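Side-chain contacts in thermostable carboxypeptidase 1 (Pyrococcus furiosus, PDB 1KA2), which removes amino acids one after another from the C-terminus of peptides, with broad specificity, as a cobalt-dependent homodimeric metallocarboxypeptidase of family M32: residues H25-L30 with G51-L56; N216-Q221 with V316-P321; E390-R393 with I397-R400; L433-K438 with F490-K495. One frame throughout, in Å; residues are numbered along the deposited sequence.

Contact 1. Residues H25-L30 with G51-L56; sequences HAQSVL and GELSVL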
# COMPACT_ATOMS: atom_id res chain seq x y z
N HIS A 25 -1.39 6.52 -8.82
CA HIS A 25 -0.32 5.88 -8.08
C HIS A 25 -0.99 5.28 -6.85
O HIS A 25 -0.80 4.11 -6.51
CB HIS A 25 0.69 6.92 -7.63
CG HIS A 25 1.77 6.37 -6.77
ND1 HIS A 25 2.83 5.65 -7.27
CD2 HIS A 25 1.97 6.45 -5.43
CE1 HIS A 25 3.63 5.30 -6.27
NE2 HIS A 25 3.13 5.77 -5.15
N ALA A 26 -1.79 6.10 -6.19
CA ALA A 26 -2.50 5.68 -5.00
C ALA A 26 -3.43 4.50 -5.29
O ALA A 26 -3.46 3.53 -4.54
CB ALA A 26 -3.28 6.86 -4.42
N GLN A 27 -4.18 4.54 -6.39
CA GLN A 27 -5.08 3.43 -6.72
C GLN A 27 -4.33 2.11 -6.86
O GLN A 27 -4.79 1.07 -6.40
CB GLN A 27 -5.88 3.71 -8.01
CG GLN A 27 -7.00 4.75 -7.88
CD GLN A 27 -8.28 4.20 -7.24
OE1 GLN A 27 -9.39 4.58 -7.62
NE2 GLN A 27 -8.12 3.32 -6.25
N SER A 28 -3.17 2.14 -7.50
CA SER A 28 -2.36 0.93 -7.69
C SER A 28 -1.92 0.33 -6.36
O SER A 28 -2.00 -0.88 -6.14
CB SER A 28 -1.11 1.23 -8.53
OG SER A 28 -1.46 1.66 -9.83
N VAL A 29 -1.42 1.20 -5.49
CA VAL A 29 -0.97 0.75 -4.19
C VAL A 29 -2.12 0.12 -3.43
O VAL A 29 -1.96 -0.91 -2.79
CB VAL A 29 -0.37 1.93 -3.39
CG1 VAL A 29 0.01 1.47 -2.00
CG2 VAL A 29 0.87 2.44 -4.11
N LEU A 30 -3.30 0.73 -3.52
CA LEU A 30 -4.50 0.23 -2.86
C LEU A 30 -4.88 -1.16 -3.35
O LEU A 30 -5.12 -2.06 -2.55
CB LEU A 30 -5.66 1.20 -3.10
CG LEU A 30 -6.00 2.18 -1.98
CD1 LEU A 30 -4.78 2.53 -1.19
CD2 LEU A 30 -6.67 3.41 -2.57
N GLY A 51 -13.45 3.74 -4.34
CA GLY A 51 -14.54 4.39 -5.04
C GLY A 51 -14.51 5.92 -5.05
O GLY A 51 -14.75 6.55 -6.08
N GLU A 52 -14.23 6.52 -3.90
CA GLU A 52 -14.18 7.97 -3.82
C GLU A 52 -13.10 8.53 -4.76
O GLU A 52 -13.32 9.54 -5.43
CB GLU A 52 -13.90 8.40 -2.38
CG GLU A 52 -15.02 8.14 -1.39
CD GLU A 52 -16.27 8.98 -1.67
OE1 GLU A 52 -16.14 10.10 -2.21
OE2 GLU A 52 -17.38 8.54 -1.34
N LEU A 53 -11.94 7.86 -4.80
CA LEU A 53 -10.84 8.28 -5.66
C LEU A 53 -11.15 8.14 -7.14
O LEU A 53 -10.75 8.99 -7.94
CB LEU A 53 -9.56 7.47 -5.34
CG LEU A 53 -8.98 7.73 -3.94
CD1 LEU A 53 -7.79 6.81 -3.69
CD2 LEU A 53 -8.59 9.20 -3.83
N SER A 54 -11.87 7.09 -7.52
CA SER A 54 -12.22 6.91 -8.94
C SER A 54 -13.11 8.05 -9.38
O SER A 54 -12.97 8.57 -10.48
CB SER A 54 -12.94 5.59 -9.18
OG SER A 54 -12.02 4.52 -9.22
N VAL A 55 -14.04 8.45 -8.52
CA VAL A 55 -14.91 9.56 -8.87
C VAL A 55 -14.10 10.86 -8.88
O VAL A 55 -14.34 11.73 -9.71
CB VAL A 55 -16.09 9.71 -7.88
CG1 VAL A 55 -16.84 11.01 -8.15
CG2 VAL A 55 -17.04 8.52 -8.02
N LEU A 56 -13.14 10.98 -7.98
CA LEU A 56 -12.34 12.19 -7.90
C LEU A 56 -11.50 12.29 -9.16
O LEU A 56 -11.41 13.35 -9.80
CB LEU A 56 -11.42 12.15 -6.68
CG LEU A 56 -11.08 13.48 -5.99
CD1 LEU A 56 -9.91 13.26 -5.03
CD2 LEU A 56 -10.74 14.55 -7.02
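Gln-27 and Leu-53 bring the two helix segments nearest, their CA atoms 7.6 Å apart, while the segment axes approach to 10.6 Å and run nearly antiparallel, at 155°. The side chains of these two residues slide past each other in opposite directions. A bend at chi2 brings the end of Gln-27 alongside CB of Leu-53 and close to Ser-54. Which way round that amide lies is doubtful; the Ser-54 OG itself makes a weak bond back to Gln-50 O, one turn earlier. Segments 25-30 and 51-56 belong to helices 8-36 and 43-61, which follow one another as a helical hairpin and take part in the dimer. One turn further along helix 8-36, at Leu-30, the contact is apolar: Leu-30 CD2 meets Leu-53 CD1 at 3.8 Å, the two branched ends crossing at about a right angle. The Leu-53 side chain also touches Ile-23 of helix 8-36. The second subunit covers another side of segment 25-30, where His-25 NE2 is hydrogen-bonded to NE of Arg-46 of that subunit and Val-29 packs on Val-29 of the same neighbour.

Contact 2. Residues N216-Q221 with V316-P321; sequences NLWILQ and VELIYP
The carbonyl oxygen of Leu-318 has two ring carbons of Trp-218 lying against it: CH2 of Trp-218 is 3.2 Å from Leu-318 O, and CZ3 of Trp-218 is 3.7 Å from the same oxygen. This is a van der Waals approach, oblique to the indole, and no hydrogen bond spans the two segments. With CG opposite the backbone N (chi1 -173°), Trp-218 sends its six-membered ring across to helix 313-326. There CZ3 of Trp-218 touches CD1 of Ile-319 at 3.3 Å, a tight contact in which the methyl comes in at the ring edge, near its plane. CH2 of Trp-218 also meets CD1 of Leu-318, at 3.9 Å. Ile-219 fills the next place: its CD1 lies 3.7 Å from CG2 of Ile-319 and its CG1 lies 3.8 Å from CD1 of Ile-319, the two side chains crossing nearly at right angles. The N-to-C directions of the segments differ by 133°, and segment 316-321 is kinked at Pro-321. Replacing the Trp-218 indole by an alanine would remove the ring edge, and is likely to open a gap beside Ile-319 CD1 and Leu-318 CD1. Behind Ile-219 stands Ile-264 of helix 261-278, which carries the HEXXH motif, so the contact joins helix 313-326 to the immediate backing of the metal-binding helix; the side chain of Ile-219 is about 11 Å from that of His-269. Since the touching side chains are all apolar, the hold between these two segments probably rests on fit and the exclusion of water.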
# COMPACT_ATOMS: atom_id res chain seq x y z
N ASN A 216 11.69 -19.85 -8.12
CA ASN A 216 11.23 -18.61 -8.74
C ASN A 216 12.23 -17.47 -8.49
O ASN A 216 12.58 -16.74 -9.41
CB ASN A 216 9.84 -18.20 -8.22
CG ASN A 216 8.71 -19.04 -8.82
OD1 ASN A 216 8.84 -19.57 -9.93
ND2 ASN A 216 7.59 -19.16 -8.09
N LEU A 217 12.68 -17.34 -7.24
CA LEU A 217 13.64 -16.29 -6.88
C LEU A 217 14.90 -16.37 -7.76
O LEU A 217 15.38 -15.36 -8.28
CB LEU A 217 14.06 -16.42 -5.41
CG LEU A 217 14.48 -15.16 -4.64
CD1 LEU A 217 15.50 -15.55 -3.55
CD2 LEU A 217 15.10 -14.13 -5.59
N TRP A 218 15.41 -17.59 -7.92
CA TRP A 218 16.61 -17.83 -8.72
C TRP A 218 16.39 -17.42 -10.17
O TRP A 218 17.27 -16.84 -10.80
CB TRP A 218 16.98 -19.31 -8.67
CG TRP A 218 18.30 -19.64 -9.34
CD1 TRP A 218 19.53 -19.63 -8.75
CD2 TRP A 218 18.49 -20.09 -10.68
NE1 TRP A 218 20.48 -20.05 -9.65
CE2 TRP A 218 19.88 -20.35 -10.84
CE3 TRP A 218 17.63 -20.31 -11.77
CZ2 TRP A 218 20.42 -20.81 -12.04
CZ3 TRP A 218 18.18 -20.77 -12.97
CH2 TRP A 218 19.56 -21.02 -13.09
N ILE A 219 15.22 -17.75 -10.71
CA ILE A 219 14.94 -17.41 -12.09
C ILE A 219 14.84 -15.89 -12.26
O ILE A 219 15.39 -15.32 -13.21
CB ILE A 219 13.63 -18.06 -12.58
CG1 ILE A 219 13.81 -19.58 -12.62
CG2 ILE A 219 13.23 -17.51 -13.95
CD1 ILE A 219 12.59 -20.35 -13.10
N LEU A 220 14.17 -15.22 -11.33
CA LEU A 220 14.05 -13.77 -11.46
C LEU A 220 15.42 -13.08 -11.38
O LEU A 220 15.64 -12.08 -12.07
CB LEU A 220 13.08 -13.22 -10.41
CG LEU A 220 11.61 -13.55 -10.71
CD1 LEU A 220 10.73 -12.99 -9.61
CD2 LEU A 220 11.20 -12.96 -12.06
N GLN A 221 16.34 -13.59 -10.57
CA GLN A 221 17.67 -12.98 -10.48
C GLN A 221 18.43 -13.28 -11.78
O GLN A 221 19.25 -12.48 -12.22
CB GLN A 221 18.44 -13.54 -9.28
CG GLN A 221 17.62 -13.56 -8.00
CD GLN A 221 18.42 -14.01 -6.78
OE1 GLN A 221 18.79 -13.20 -5.95
NE2 GLN A 221 18.69 -15.31 -6.68
N VAL A 316 14.65 -24.67 -20.15
CA VAL A 316 14.54 -25.88 -19.34
C VAL A 316 15.90 -26.37 -18.86
O VAL A 316 16.05 -26.80 -17.71
CB VAL A 316 13.81 -27.01 -20.12
CG1 VAL A 316 14.07 -28.36 -19.45
CG2 VAL A 316 12.31 -26.69 -20.19
N GLU A 317 16.89 -26.34 -19.76
CA GLU A 317 18.25 -26.78 -19.42
C GLU A 317 18.85 -25.83 -18.39
O GLU A 317 19.52 -26.27 -17.46
CB GLU A 317 19.15 -26.81 -20.65
CG GLU A 317 18.78 -27.89 -21.65
CD GLU A 317 19.56 -27.78 -22.96
OE1 GLU A 317 19.34 -28.63 -23.85
OE2 GLU A 317 20.39 -26.85 -23.07
N LEU A 318 18.59 -24.54 -18.55
CA LEU A 318 19.09 -23.51 -17.64
C LEU A 318 18.59 -23.65 -16.21
O LEU A 318 19.35 -23.43 -15.26
CB LEU A 318 18.68 -22.13 -18.17
CG LEU A 318 18.88 -20.98 -17.18
CD1 LEU A 318 20.38 -20.84 -16.85
CD2 LEU A 318 18.32 -19.69 -17.77
N ILE A 319 17.32 -23.99 -16.06
CA ILE A 319 16.70 -24.12 -14.74
C ILE A 319 16.76 -25.54 -14.17
O ILE A 319 16.62 -25.75 -12.95
CB ILE A 319 15.21 -23.71 -14.81
CG1 ILE A 319 15.06 -22.46 -15.68
CG2 ILE A 319 14.66 -23.43 -13.42
CD1 ILE A 319 15.94 -21.30 -15.29
N TYR A 320 16.98 -26.51 -15.05
CA TYR A 320 17.03 -27.92 -14.66
C TYR A 320 17.82 -28.18 -13.38
O TYR A 320 17.31 -28.80 -12.44
CB TYR A 320 17.59 -28.78 -15.81
CG TYR A 320 17.57 -30.25 -15.49
CD1 TYR A 320 16.37 -30.92 -15.30
CD2 TYR A 320 18.76 -30.96 -15.32
CE1 TYR A 320 16.34 -32.25 -14.94
CE2 TYR A 320 18.74 -32.31 -14.96
CZ TYR A 320 17.52 -32.94 -14.77
OH TYR A 320 17.48 -34.27 -14.40
N PRO A 321 19.08 -27.71 -13.31
CA PRO A 321 19.84 -27.97 -12.08
C PRO A 321 19.20 -27.40 -10.82
O PRO A 321 19.26 -28.02 -9.75
CB PRO A 321 21.21 -27.35 -12.39
CG PRO A 321 20.93 -26.35 -13.48
CD PRO A 321 19.90 -27.04 -14.32

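Contact 3. Residues E390-R393 with I397-R400; sequences EMER and IRPR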
# COMPACT_ATOMS: atom_id res chain seq x y z
N GLU A 390 -19.84 -24.72 -29.84
CA GLU A 390 -18.57 -24.17 -30.31
C GLU A 390 -17.39 -24.90 -29.70
O GLU A 390 -16.41 -25.20 -30.39
CB GLU A 390 -18.47 -22.67 -30.00
CG GLU A 390 -19.00 -21.80 -31.12
CD GLU A 390 -18.21 -21.97 -32.40
OE1 GLU A 390 -17.07 -21.45 -32.48
OE2 GLU A 390 -18.72 -22.63 -33.33
N MET A 391 -17.48 -25.19 -28.41
CA MET A 391 -16.42 -25.93 -27.72
C MET A 391 -16.26 -27.28 -28.40
O MET A 391 -15.16 -27.82 -28.51
CB MET A 391 -16.78 -26.15 -26.25
CG MET A 391 -16.40 -25.02 -25.30
SD MET A 391 -14.61 -24.79 -25.23
CE MET A 391 -14.07 -26.31 -24.39
N GLU A 392 -17.39 -27.83 -28.86
CA GLU A 392 -17.37 -29.13 -29.49
C GLU A 392 -16.86 -29.07 -30.92
O GLU A 392 -16.18 -29.98 -31.37
CB GLU A 392 -18.77 -29.75 -29.47
CG GLU A 392 -18.78 -31.22 -29.80
CD GLU A 392 -20.17 -31.80 -29.79
OE1 GLU A 392 -20.85 -31.68 -28.75
OE2 GLU A 392 -20.58 -32.36 -30.82
N ARG A 393 -17.18 -27.99 -31.62
CA ARG A 393 -16.74 -27.82 -33.00
C ARG A 393 -15.25 -27.50 -33.14
O ARG A 393 -14.65 -27.81 -34.17
CB ARG A 393 -17.55 -26.71 -33.67
CG ARG A 393 -17.08 -26.37 -35.08
CD ARG A 393 -17.79 -25.14 -35.60
NE ARG A 393 -17.32 -23.91 -34.96
CZ ARG A 393 -16.29 -23.18 -35.37
NH1 ARG A 393 -15.59 -23.55 -36.42
NH2 ARG A 393 -15.97 -22.06 -34.73
N ILE A 397 -14.60 -31.49 -27.50
CA ILE A 397 -15.14 -31.81 -26.18
C ILE A 397 -16.34 -30.92 -25.90
O ILE A 397 -16.46 -29.83 -26.45
CB ILE A 397 -14.08 -31.61 -25.08
CG1 ILE A 397 -13.58 -30.16 -25.11
CG2 ILE A 397 -12.93 -32.58 -25.32
CD1 ILE A 397 -12.50 -29.86 -24.07
N ARG A 398 -17.25 -31.40 -25.04
CA ARG A 398 -18.44 -30.64 -24.71
C ARG A 398 -18.58 -30.50 -23.21
O ARG A 398 -18.63 -31.50 -22.49
CB ARG A 398 -19.69 -31.33 -25.26
CG ARG A 398 -20.95 -30.48 -25.12
CD ARG A 398 -22.23 -31.27 -25.42
NE ARG A 398 -23.33 -30.39 -25.79
CZ ARG A 398 -23.40 -29.72 -26.94
NH1 ARG A 398 -22.43 -29.84 -27.84
NH2 ARG A 398 -24.44 -28.93 -27.20
N PRO A 399 -18.66 -29.26 -22.70
CA PRO A 399 -18.79 -29.08 -21.26
C PRO A 399 -19.99 -29.86 -20.75
O PRO A 399 -21.02 -29.94 -21.42
CB PRO A 399 -19.00 -27.57 -21.13
CG PRO A 399 -18.23 -27.02 -22.31
CD PRO A 399 -18.64 -27.97 -23.41
N ARG A 400 -19.87 -30.44 -19.56
CA ARG A 400 -20.94 -31.22 -18.98
C ARG A 400 -21.66 -30.43 -17.90
O ARG A 400 -22.76 -30.80 -17.47
CB ARG A 400 -20.37 -32.51 -18.39
CG ARG A 400 -19.63 -33.34 -19.42
CD ARG A 400 -18.67 -34.28 -18.76
NE ARG A 400 -17.70 -33.54 -17.96
CZ ARG A 400 -16.89 -34.12 -17.08
NH1 ARG A 400 -16.94 -35.43 -16.90
NH2 ARG A 400 -16.04 -33.38 -16.38
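Met-391 packs against Ile-397 and Pro-399 on the tight side of this contact, where the chain doubles back after helix 383-395. Bent at both chi2 and chi3, the methionine curls so that its methyl CE reaches CD1 of Ile-397 at 3.9 Å, while CB of Met-391 lies at the same distance, 3.9 Å, from CD of Pro-399. Ile-397 starts out pointing away from the helix, yet CG1, set between the backbone N and the carbonyl carbon (chi1 59°), lies beside the methionine methyl. The backbones are close as well: CA of Glu-392 makes a CA-H...O contact of 3.2 Å with the carbonyl oxygen of Ile-397.

The solvent side is looser and charged. Glu-392 stretches out beyond CG and presents OE1 to the edge of the Arg-398 guanidinium, near its plane; OE1 of Glu-392 and NH1 of Arg-398 form a salt bridge of 2.6 Å, but the N-H...O angle of 128° makes it weak as a hydrogen bond. Carboxylate and guanidinium planes stand 69° apart, so the two groups are not paired side by side. The other amino group of Arg-398, NH2, makes salt bridges to Glu-385 and Asp-389 of the same helix. Within the helix segment, Arg-393 grips Glu-390 side-on with NE and NH2, and its NH1 goes to Glu-180 of helix 169-192. Phe-349 from a loop touches Met-391, Ile-397 and Pro-399, and Leu-365 of helix 359-375 packs on Met-391, so the contact lies between helix 383-395, helix 359-375 and the loop of Phe-349.

Contact 4. Residues L433-K438 with F490-K495; sequences LYYHIK and FVRWVK
Tyr-435, Trp-493 and Arg-492 have the most surface buried here, and the tyrosine lies at the centre of the three. Its hydroxyl abuts the backbone of segment 490-495: OH of Tyr-435 stands 3.1 Å from CA of Trp-493, too badly angled to bond the Trp-493 backbone N, and makes a weak hydrogen bond to Glu-496. Arg-492, whose CG is turned opposite its backbone N (chi1 -171°), folds back at chi3 and lays its guanidinium flat over one face of the tyrosine, planes 26° apart. CZ of Arg-492 sits 4.5 Å from the centroid of the Tyr-435 ring, a cation-pi contact. CD2 of Tyr-434 covers the opposite face, 3.6 Å above the Tyr-435 ring plane. On the buried side, the edge of Trp-493 turns toward the face of Tyr-434 in an offset edge-to-face pair, planes at 65°, and the Tyr-434 hydroxyl bonds Glu-445. A leucine instead of Tyr-435 would probably leave the Arg-492 guanidinium without its aromatic bed and free to turn. Flat groups thus join helices 421-440 and 488-498, stacking on the outer, charged side and meeting edge to face inside; the arginine's charge rests on a pi face here, with no hydrogen bond crossing between the segments.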
# COMPACT_ATOMS: atom_id res chain seq x y z
N LEU A 433 7.29 -11.27 -32.87
CA LEU A 433 8.44 -10.63 -32.27
C LEU A 433 9.63 -11.57 -32.18
O LEU A 433 10.77 -11.14 -32.32
CB LEU A 433 8.09 -10.12 -30.86
CG LEU A 433 7.12 -8.93 -30.86
CD1 LEU A 433 6.83 -8.45 -29.43
CD2 LEU A 433 7.75 -7.82 -31.70
N TYR A 434 9.35 -12.85 -31.94
CA TYR A 434 10.42 -13.84 -31.84
C TYR A 434 11.26 -13.92 -33.10
O TYR A 434 12.49 -13.96 -33.03
CB TYR A 434 9.84 -15.24 -31.54
CG TYR A 434 10.82 -16.35 -31.84
CD1 TYR A 434 12.03 -16.46 -31.13
CD2 TYR A 434 10.57 -17.27 -32.86
CE1 TYR A 434 12.97 -17.46 -31.44
CE2 TYR A 434 11.50 -18.27 -33.18
CZ TYR A 434 12.69 -18.36 -32.47
OH TYR A 434 13.58 -19.36 -32.78
N TYR A 435 10.60 -13.95 -34.26
CA TYR A 435 11.31 -14.04 -35.53
C TYR A 435 12.05 -12.76 -35.88
O TYR A 435 13.09 -12.80 -36.53
CB TYR A 435 10.34 -14.43 -36.66
CG TYR A 435 9.91 -15.88 -36.55
CD1 TYR A 435 8.58 -16.22 -36.31
CD2 TYR A 435 10.85 -16.90 -36.60
CE1 TYR A 435 8.20 -17.55 -36.12
CE2 TYR A 435 10.48 -18.24 -36.41
CZ TYR A 435 9.16 -18.55 -36.16
OH TYR A 435 8.80 -19.86 -35.91
N HIS A 436 11.53 -11.62 -35.44
CA HIS A 436 12.19 -10.36 -35.70
C HIS A 436 13.45 -10.22 -34.84
O HIS A 436 14.45 -9.64 -35.28
CB HIS A 436 11.23 -9.20 -35.44
CG HIS A 436 10.26 -8.98 -36.56
ND1 HIS A 436 10.61 -8.32 -37.72
CD2 HIS A 436 8.98 -9.38 -36.72
CE1 HIS A 436 9.58 -8.33 -38.55
NE2 HIS A 436 8.58 -8.96 -37.97
N ILE A 437 13.41 -10.77 -33.63
CA ILE A 437 14.59 -10.69 -32.77
C ILE A 437 15.56 -11.79 -33.20
O ILE A 437 16.77 -11.63 -33.10
CB ILE A 437 14.23 -10.86 -31.26
CG1 ILE A 437 15.47 -10.61 -30.40
CG2 ILE A 437 13.68 -12.24 -30.99
CD1 ILE A 437 15.22 -10.62 -28.92
N LYS A 438 15.00 -12.90 -33.68
CA LYS A 438 15.79 -14.04 -34.13
C LYS A 438 16.69 -13.58 -35.29
O LYS A 438 17.70 -14.23 -35.59
CB LYS A 438 14.86 -15.16 -34.59
CG LYS A 438 15.55 -16.46 -34.90
CD LYS A 438 16.25 -17.03 -33.68
CE LYS A 438 16.91 -18.35 -34.03
NZ LYS A 438 17.67 -18.93 -32.89
N PHE A 490 2.63 -17.07 -35.63
CA PHE A 490 2.26 -17.98 -34.55
C PHE A 490 2.14 -19.41 -35.10
O PHE A 490 2.51 -20.37 -34.43
CB PHE A 490 0.93 -17.56 -33.92
CG PHE A 490 0.53 -18.39 -32.73
CD1 PHE A 490 1.21 -18.28 -31.52
CD2 PHE A 490 -0.52 -19.30 -32.83
CE1 PHE A 490 0.85 -19.06 -30.42
CE2 PHE A 490 -0.89 -20.09 -31.74
CZ PHE A 490 -0.20 -19.97 -30.53
N VAL A 491 1.62 -19.54 -36.31
CA VAL A 491 1.45 -20.85 -36.93
C VAL A 491 2.81 -21.52 -37.21
O VAL A 491 2.98 -22.72 -36.96
CB VAL A 491 0.65 -20.76 -38.25
CG1 VAL A 491 0.51 -22.14 -38.87
CG2 VAL A 491 -0.73 -20.16 -37.97
N ARG A 492 3.76 -20.75 -37.73
CA ARG A 492 5.08 -21.30 -38.01
C ARG A 492 5.74 -21.68 -36.69
O ARG A 492 6.26 -22.78 -36.55
CB ARG A 492 5.96 -20.29 -38.73
CG ARG A 492 7.27 -20.90 -39.22
CD ARG A 492 8.32 -19.84 -39.52
NE ARG A 492 7.76 -18.68 -40.21
CZ ARG A 492 8.49 -17.70 -40.74
NH1 ARG A 492 9.82 -17.75 -40.67
NH2 ARG A 492 7.89 -16.67 -41.33
N TRP A 493 5.72 -20.75 -35.73
CA TRP A 493 6.31 -21.02 -34.42
C TRP A 493 5.83 -22.39 -33.94
O TRP A 493 6.63 -23.27 -33.62
CB TRP A 493 5.90 -19.93 -33.40
CG TRP A 493 6.45 -20.17 -31.99
CD1 TRP A 493 7.76 -20.17 -31.61
CD2 TRP A 493 5.68 -20.50 -30.81
NE1 TRP A 493 7.86 -20.49 -30.27
CE2 TRP A 493 6.61 -20.69 -29.76
CE3 TRP A 493 4.31 -20.65 -30.55
CZ2 TRP A 493 6.21 -21.03 -28.46
CZ3 TRP A 493 3.91 -20.98 -29.26
CH2 TRP A 493 4.86 -21.17 -28.23
N VAL A 494 4.51 -22.58 -33.91
CA VAL A 494 3.93 -23.85 -33.47
C VAL A 494 4.40 -25.03 -34.31
O VAL A 494 4.76 -26.08 -33.78
CB VAL A 494 2.39 -23.78 -33.50
CG1 VAL A 494 1.79 -25.15 -33.20
CG2 VAL A 494 1.91 -22.76 -32.50
N LYS A 495 4.37 -24.87 -35.64
CA LYS A 495 4.80 -25.92 -36.56
C LYS A 495 6.24 -26.33 -36.30
O LYS A 495 6.56 -27.52 -36.15
CB LYS A 495 4.66 -25.44 -38.02
CG LYS A 495 5.57 -26.14 -39.05
CD LYS A 495 6.98 -25.52 -39.08
CE LYS A 495 7.88 -26.12 -40.17
NZ LYS A 495 8.34 -27.52 -39.93

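In the fold
The four contacts use separate pairs of elements, and none touches another. Contacts 2 and 4 lie nearest each other, centres 23 Å apart, and both stand close to the metal-binding region: the side chains of Ile-219 and Trp-493 are each about 11 Å from that of His-269. The side chains of contact 2 meet by apolar contact alone, whereas contact 4 pairs an edge-to-face aromatic contact inside with a cation-pi stack toward solvent. Contact 1 joins two helices of the dimer region, with a leucine pair and a polar edge. Contact 3 differs most: it folds a loop back on its own helix, apolar beneath and salt-bridged outside. All four are partly buried, each with at least two buried residues.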